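Local structure of hypothetical protein, IPT/TIG domain protein (Bacteroides ovatus, 4HW6) at residues Pro322-Gly327 against Ala380-Ser385. The protein is of unknown function but, as a putative auxiliary nutrient-binding protein with an IPT/TIG domain and a six-bladed beta-propeller, probably helps to bind carbohydrate. Residues are numbered along the deposited sequence; the frame is centred on the assembly and turned at random.
Sequences PGWVDG and AGRGNS. With EDO (1,2-ethanediol), chain G.
Trp-324 and Arg-382 make a cation-pi stack on the surface of the beta-propeller, the single side-chain pair joining residues 322-327 to 380-385. One loop leads into strand 327-328, an outermost strand of a five-stranded antiparallel blade; the other leaves strand 375-380, its neighbour in that sheet, toward strand 393-394 of the next blade. The two side chains run past each other in opposite directions, face against face, with the CA atoms of Trp-324 and Arg-382 still 10.2 Å apart. The guanidinium lies nearly flat on one indole face, the planes inclined by 23°, and Arg-382 NE comes to 3.4 Å from Trp-324 CE3. Arg-382 CZ lies off-centre, 4.3 Å from the centroid of the Trp-324 six-membered ring. Behind it, Arg-382 CD sits squarely over the five-membered ring, a CH-pi contact of 3.7 Å from CD to that centroid. A turn about the CG-CD bond (chi3 75°) swings NE over the indole, so that CD and the guanidinium meet the same face. Outside the pair, Trp-324 NE1 hydrogen-bonds Thr-378 OG1, which helps to hold the rotation of the indole, while Arg-382 NH1 bonds the carbonyl oxygen of Ser-364. A 1,2-ethanediol, probably from the crystallisation liquor, donates a bond from O2 to Pro-322 O (2.6 Å). With no hydrogen bond between the two segments, cation-pi and CH-pi attraction links them, and the indole face probably helps to offset the guanidinium charge.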
loop_
_atom_site.group_PDB
_atom_site.type_symbol
_atom_site.label_atom_id
_atom_site.label_comp_id
_atom_site.label_asym_id
_atom_site.label_seq_id
_atom_site.Cartn_x
_atom_site.Cartn_y
_atom_site.Cartn_z
ATOM N N PRO A 322 20.589 -8.682 -12.827
ATOM C CA PRO A 322 19.561 -7.637 -12.786
ATOM C C PRO A 322 18.906 -7.405 -14.142
ATOM O O PRO A 322 19.552 -7.505 -15.195
ATOM C CB PRO A 322 20.343 -6.394 -12.338
ATOM C CG PRO A 322 21.732 -6.638 -12.861
ATOM C CD PRO A 322 21.947 -8.116 -12.671
ATOM N N GLY A 323 17.630 -7.061 -14.115
ATOM C CA GLY A 323 16.913 -6.730 -15.322
ATOM C C GLY A 323 15.464 -6.434 -15.002
ATOM O O GLY A 323 15.018 -6.631 -13.869
ATOM N N TRP A 324 14.749 -5.946 -16.010
ATOM C CA TRP A 324 13.312 -5.727 -15.917
ATOM C C TRP A 324 12.657 -6.635 -16.947
ATOM O O TRP A 324 12.490 -6.273 -18.113
ATOM C CB TRP A 324 12.926 -4.265 -16.147
ATOM C CG TRP A 324 11.437 -4.088 -16.072
ATOM C CD1 TRP A 324 10.660 -4.239 -14.992
ATOM C CD2 TRP A 324 10.575 -3.788 -17.156
ATOM N NE1 TRP A 324 9.349 -4.026 -15.309
ATOM C CE2 TRP A 324 9.267 -3.737 -16.641
ATOM C CE3 TRP A 324 10.783 -3.540 -18.520
ATOM C CZ2 TRP A 324 8.160 -3.467 -17.441
ATOM C CZ3 TRP A 324 9.684 -3.255 -19.316
ATOM C CH2 TRP A 324 8.388 -3.206 -18.762
ATOM N N VAL A 325 12.329 -7.850 -16.520
ATOM C CA VAL A 325 11.711 -8.834 -17.382
ATOM C C VAL A 325 10.574 -9.495 -16.588
ATOM O O VAL A 325 10.806 -10.163 -15.570
ATOM C CB VAL A 325 12.716 -9.898 -17.879
ATOM C CG1 VAL A 325 12.000 -10.927 -18.739
ATOM C CG2 VAL A 325 13.877 -9.255 -18.642
ATOM N N ASP A 326 9.340 -9.262 -17.032
ATOM C CA ASP A 326 8.200 -9.966 -16.441
ATOM C C ASP A 326 8.175 -11.397 -16.965
ATOM O O ASP A 326 8.646 -11.678 -18.079
ATOM C CB ASP A 326 6.883 -9.248 -16.733
ATOM C CG ASP A 326 6.749 -7.906 -16.006
ATOM O OD1 ASP A 326 7.351 -7.699 -14.955
ATOM O OD2 ASP A 326 5.977 -7.056 -16.481
ATOM N N GLY A 327 7.625 -12.317 -16.177
ATOM C CA GLY A 327 7.470 -13.687 -16.629
ATOM C C GLY A 327 7.354 -14.645 -15.463
ATOM O O GLY A 327 7.047 -14.250 -14.332
ATOM N N ALA A 380 3.017 -0.966 -11.641
ATOM C CA ALA A 380 3.105 0.478 -11.862
ATOM C C ALA A 380 4.527 0.933 -12.177
ATOM O O ALA A 380 5.494 0.372 -11.640
ATOM C CB ALA A 380 2.546 1.223 -10.634
ATOM N N GLY A 381 4.636 1.965 -13.014
ATOM C CA GLY A 381 5.919 2.595 -13.340
ATOM C C GLY A 381 6.315 2.392 -14.777
ATOM O O GLY A 381 5.642 1.659 -15.513
ATOM N N ARG A 382 7.401 3.059 -15.164
ATOM C CA ARG A 382 7.982 3.008 -16.508
ATOM C C ARG A 382 6.984 3.491 -17.590
ATOM O O ARG A 382 6.964 2.997 -18.725
ATOM C CB ARG A 382 8.517 1.605 -16.810
ATOM C CG ARG A 382 9.586 1.159 -15.827
ATOM C CD ARG A 382 10.038 -0.245 -16.123
ATOM N NE ARG A 382 10.909 -0.335 -17.285
ATOM C CZ ARG A 382 12.244 -0.268 -17.233
ATOM N NH1 ARG A 382 12.858 -0.015 -16.086
ATOM N NH2 ARG A 382 12.962 -0.403 -18.348
ATOM N N GLY A 383 6.178 4.475 -17.218
ATOM C CA GLY A 383 5.256 5.119 -18.149
ATOM C C GLY A 383 5.945 6.067 -19.111
ATOM O O GLY A 383 7.143 6.331 -19.006
ATOM N N ASN A 384 5.191 6.566 -20.086
ATOM C CA ASN A 384 5.696 7.622 -20.988
ATOM C C ASN A 384 6.950 7.144 -21.783
ATOM O O ASN A 384 7.751 7.952 -22.202
ATOM C CB ASN A 384 6.008 8.925 -20.177
ATOM C CG ASN A 384 4.792 9.853 -20.006
ATOM O OD1 ASN A 384 4.123 9.896 -18.940
ATOM N ND2 ASN A 384 4.503 10.614 -21.050
ATOM N N SER A 385 7.105 5.830 -21.977
ATOM C CA SER A 385 8.282 5.221 -22.644
ATOM C C SER A 385 9.623 5.568 -21.996
ATOM O O SER A 385 10.653 5.655 -22.680
ATOM C CB SER A 385 8.323 5.585 -24.140
ATOM O OG SER A 385 7.049 5.423 -24.731
HETATM C C1 EDO G . 20.636 -3.376 -17.317
HETATM O O1 EDO G . 22.064 -3.193 -17.404
HETATM C C2 EDO G . 20.311 -4.437 -16.267
HETATM O O2 EDO G . 20.769 -5.722 -16.720
#